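Neuraminidase (Influenza A virus, PDB 4GDI) is a neuraminidase-like surface glycoprotein of a bat influenza A virus that may remove terminal sialic acids, although its putative active site has diverged. Local coordinates at residues S13-V18 / T201-N206. Sequence-based numbering, arbitrary orientation.
Sequences SQMCEV and TCYTIN
Ser13 and Met15 approach Asn206 and Ile205 along backbones of unlike course: the run from Ser13 to Met15 points 136° away from that from Tyr203 to Asn206, the CA atoms of Ser13 and Asn206 lying 5.9 Å apart. No main-chain hydrogen bond joins the two segments: 13-18 is irregular, and 201-205 is strand. Ile205 CD1 comes within 3.4 Å of Met15 N and 3.7 Å of Gln14 C, so its methyl lies against the Gln14-Met15 peptide link. CG1 stands anti to the backbone N of Ile205, and chi2 then swings CD1 round to that link. In the six-bladed propeller of influenza neuraminidases, strand 200-205 is the first strand, at one edge of its four-stranded antiparallel sheet, and the N-terminal loop passes it before entering strand 20-25 of another sheet. Met15 runs extended until its chain bends at chi3 (-71°), which carries CE to 3.6 Å from Tyr203 CE2; the methyl meets the ring obliquely, and the two side chains cross at roughly a right angle. The far end of that ring is tethered elsewhere, Tyr203 OH being hydrogen-bonded to Glu274, and the Tyr203 ring makes a T-shaped (edge-to-face) stack with Phe323. On the solvent-exposed side, Asn206 ND2 donates a weak, bent bond to Ser13 O (3.3 Å, 136° at the hydrogen). Asn206 is poorly ordered, so its amide position and this bond are only approximate; Gln14 OE1 lies 3.3 Å from Asn206 ND2.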
loop_
_atom_site.group_PDB
_atom_site.type_symbol
_atom_site.label_atom_id
_atom_site.label_comp_id
_atom_site.label_asym_id
_atom_site.label_seq_id
_atom_site.Cartn_x
_atom_site.Cartn_y
_atom_site.Cartn_z
ATOM N N SER A 13 30.268 -13.616 11.089
ATOM C CA SER A 13 31.643 -14.115 11.030
ATOM C C SER A 13 31.768 -15.581 10.630
ATOM O O SER A 13 32.799 -16.004 10.129
ATOM C CB SER A 13 32.355 -13.873 12.372
ATOM O OG SER A 13 31.698 -14.551 13.434
ATOM N N GLN A 14 30.732 -16.369 10.859
ATOM C CA GLN A 14 30.770 -17.758 10.437
ATOM C C GLN A 14 29.403 -18.149 9.904
ATOM O O GLN A 14 28.394 -17.609 10.330
ATOM C CB GLN A 14 31.146 -18.669 11.608
ATOM C CG GLN A 14 32.526 -18.393 12.206
ATOM C CD GLN A 14 33.662 -18.694 11.233
ATOM O OE1 GLN A 14 33.523 -19.528 10.334
ATOM N NE2 GLN A 14 34.792 -18.008 11.408
ATOM N N MET A 15 29.384 -19.087 8.972
ATOM C CA MET A 15 28.133 -19.610 8.455
ATOM C C MET A 15 27.494 -20.521 9.482
ATOM O O MET A 15 28.189 -21.262 10.164
ATOM C CB MET A 15 28.379 -20.400 7.180
ATOM C CG MET A 15 27.074 -20.918 6.555
ATOM S SD MET A 15 27.281 -21.609 4.899
ATOM C CE MET A 15 27.596 -20.088 3.982
ATOM N N CYS A 16 26.171 -20.473 9.590
ATOM C CA CYS A 16 25.463 -21.389 10.474
ATOM C C CYS A 16 25.704 -22.820 10.010
ATOM O O CYS A 16 25.862 -23.075 8.814
ATOM C CB CYS A 16 23.964 -21.080 10.487
ATOM S SG CYS A 16 23.546 -19.423 11.066
ATOM N N GLU A 17 25.754 -23.756 10.949
ATOM C CA GLU A 17 25.790 -25.166 10.576
ATOM C C GLU A 17 24.484 -25.492 9.861
ATOM O O GLU A 17 23.411 -25.080 10.313
ATOM C CB GLU A 17 25.925 -26.056 11.808
ATOM C CG GLU A 17 27.340 -26.210 12.334
ATOM C CD GLU A 17 27.588 -27.605 12.883
ATOM O OE1 GLU A 17 27.080 -27.911 13.985
ATOM O OE2 GLU A 17 28.273 -28.399 12.197
ATOM N N VAL A 18 24.565 -26.223 8.755
ATOM C CA VAL A 18 23.348 -26.604 8.030
ATOM C C VAL A 18 23.112 -28.106 8.070
ATOM O O VAL A 18 23.886 -28.875 7.504
ATOM C CB VAL A 18 23.398 -26.158 6.569
ATOM C CG1 VAL A 18 22.168 -26.687 5.811
ATOM C CG2 VAL A 18 23.496 -24.650 6.471
ATOM N N THR A 201 25.585 -17.962 -9.435
ATOM C CA THR A 201 24.821 -17.679 -8.242
ATOM C C THR A 201 25.778 -17.810 -7.058
ATOM O O THR A 201 26.532 -18.785 -6.945
ATOM C CB THR A 201 23.573 -18.592 -8.118
ATOM O OG1 THR A 201 22.875 -18.333 -6.895
ATOM C CG2 THR A 201 23.955 -20.090 -8.156
ATOM N N CYS A 202 25.764 -16.810 -6.180
ATOM C CA CYS A 202 26.868 -16.607 -5.241
ATOM C C CYS A 202 26.385 -16.308 -3.824
ATOM O O CYS A 202 25.235 -15.902 -3.615
ATOM C CB CYS A 202 27.714 -15.401 -5.682
ATOM S SG CYS A 202 28.312 -15.356 -7.398
ATOM N N TYR A 203 27.288 -16.482 -2.862
ATOM C CA TYR A 203 27.063 -16.051 -1.489
ATOM C C TYR A 203 28.413 -15.605 -0.958
ATOM O O TYR A 203 29.437 -15.814 -1.615
ATOM C CB TYR A 203 26.457 -17.161 -0.626
ATOM C CG TYR A 203 27.339 -18.368 -0.490
ATOM C CD1 TYR A 203 27.283 -19.399 -1.426
ATOM C CD2 TYR A 203 28.232 -18.485 0.570
ATOM C CE1 TYR A 203 28.094 -20.519 -1.309
ATOM C CE2 TYR A 203 29.044 -19.604 0.701
ATOM C CZ TYR A 203 28.970 -20.611 -0.249
ATOM O OH TYR A 203 29.776 -21.707 -0.131
ATOM N N THR A 204 28.417 -14.958 0.204
ATOM C CA THR A 204 29.667 -14.528 0.812
ATOM C C THR A 204 29.792 -14.990 2.266
ATOM O O THR A 204 28.810 -15.053 3.007
ATOM C CB THR A 204 29.828 -13.008 0.755
ATOM O OG1 THR A 204 31.100 -12.653 1.314
ATOM C CG2 THR A 204 28.722 -12.324 1.529
ATOM N N ILE A 205 31.014 -15.333 2.653
ATOM C CA ILE A 205 31.309 -15.736 4.027
ATOM C C ILE A 205 32.797 -15.552 4.299
ATOM O O ILE A 205 33.617 -15.792 3.408
ATOM C CB ILE A 205 30.925 -17.208 4.284
ATOM C CG1 ILE A 205 30.887 -17.502 5.791
ATOM C CG2 ILE A 205 31.901 -18.152 3.594
ATOM C CD1 ILE A 205 29.860 -16.680 6.560
ATOM N N ASN A 206 33.131 -15.178 5.539
ATOM C CA ASN A 206 34.445 -14.613 5.915
ATOM C C ASN A 206 35.257 -14.011 4.765
ATOM O O ASN A 206 36.288 -14.551 4.374
ATOM C CB ASN A 206 35.325 -15.593 6.731
ATOM C CG ASN A 206 34.878 -17.039 6.636
ATOM O OD1 ASN A 206 34.888 -17.634 5.558
ATOM N ND2 ASN A 206 34.530 -17.632 7.788
#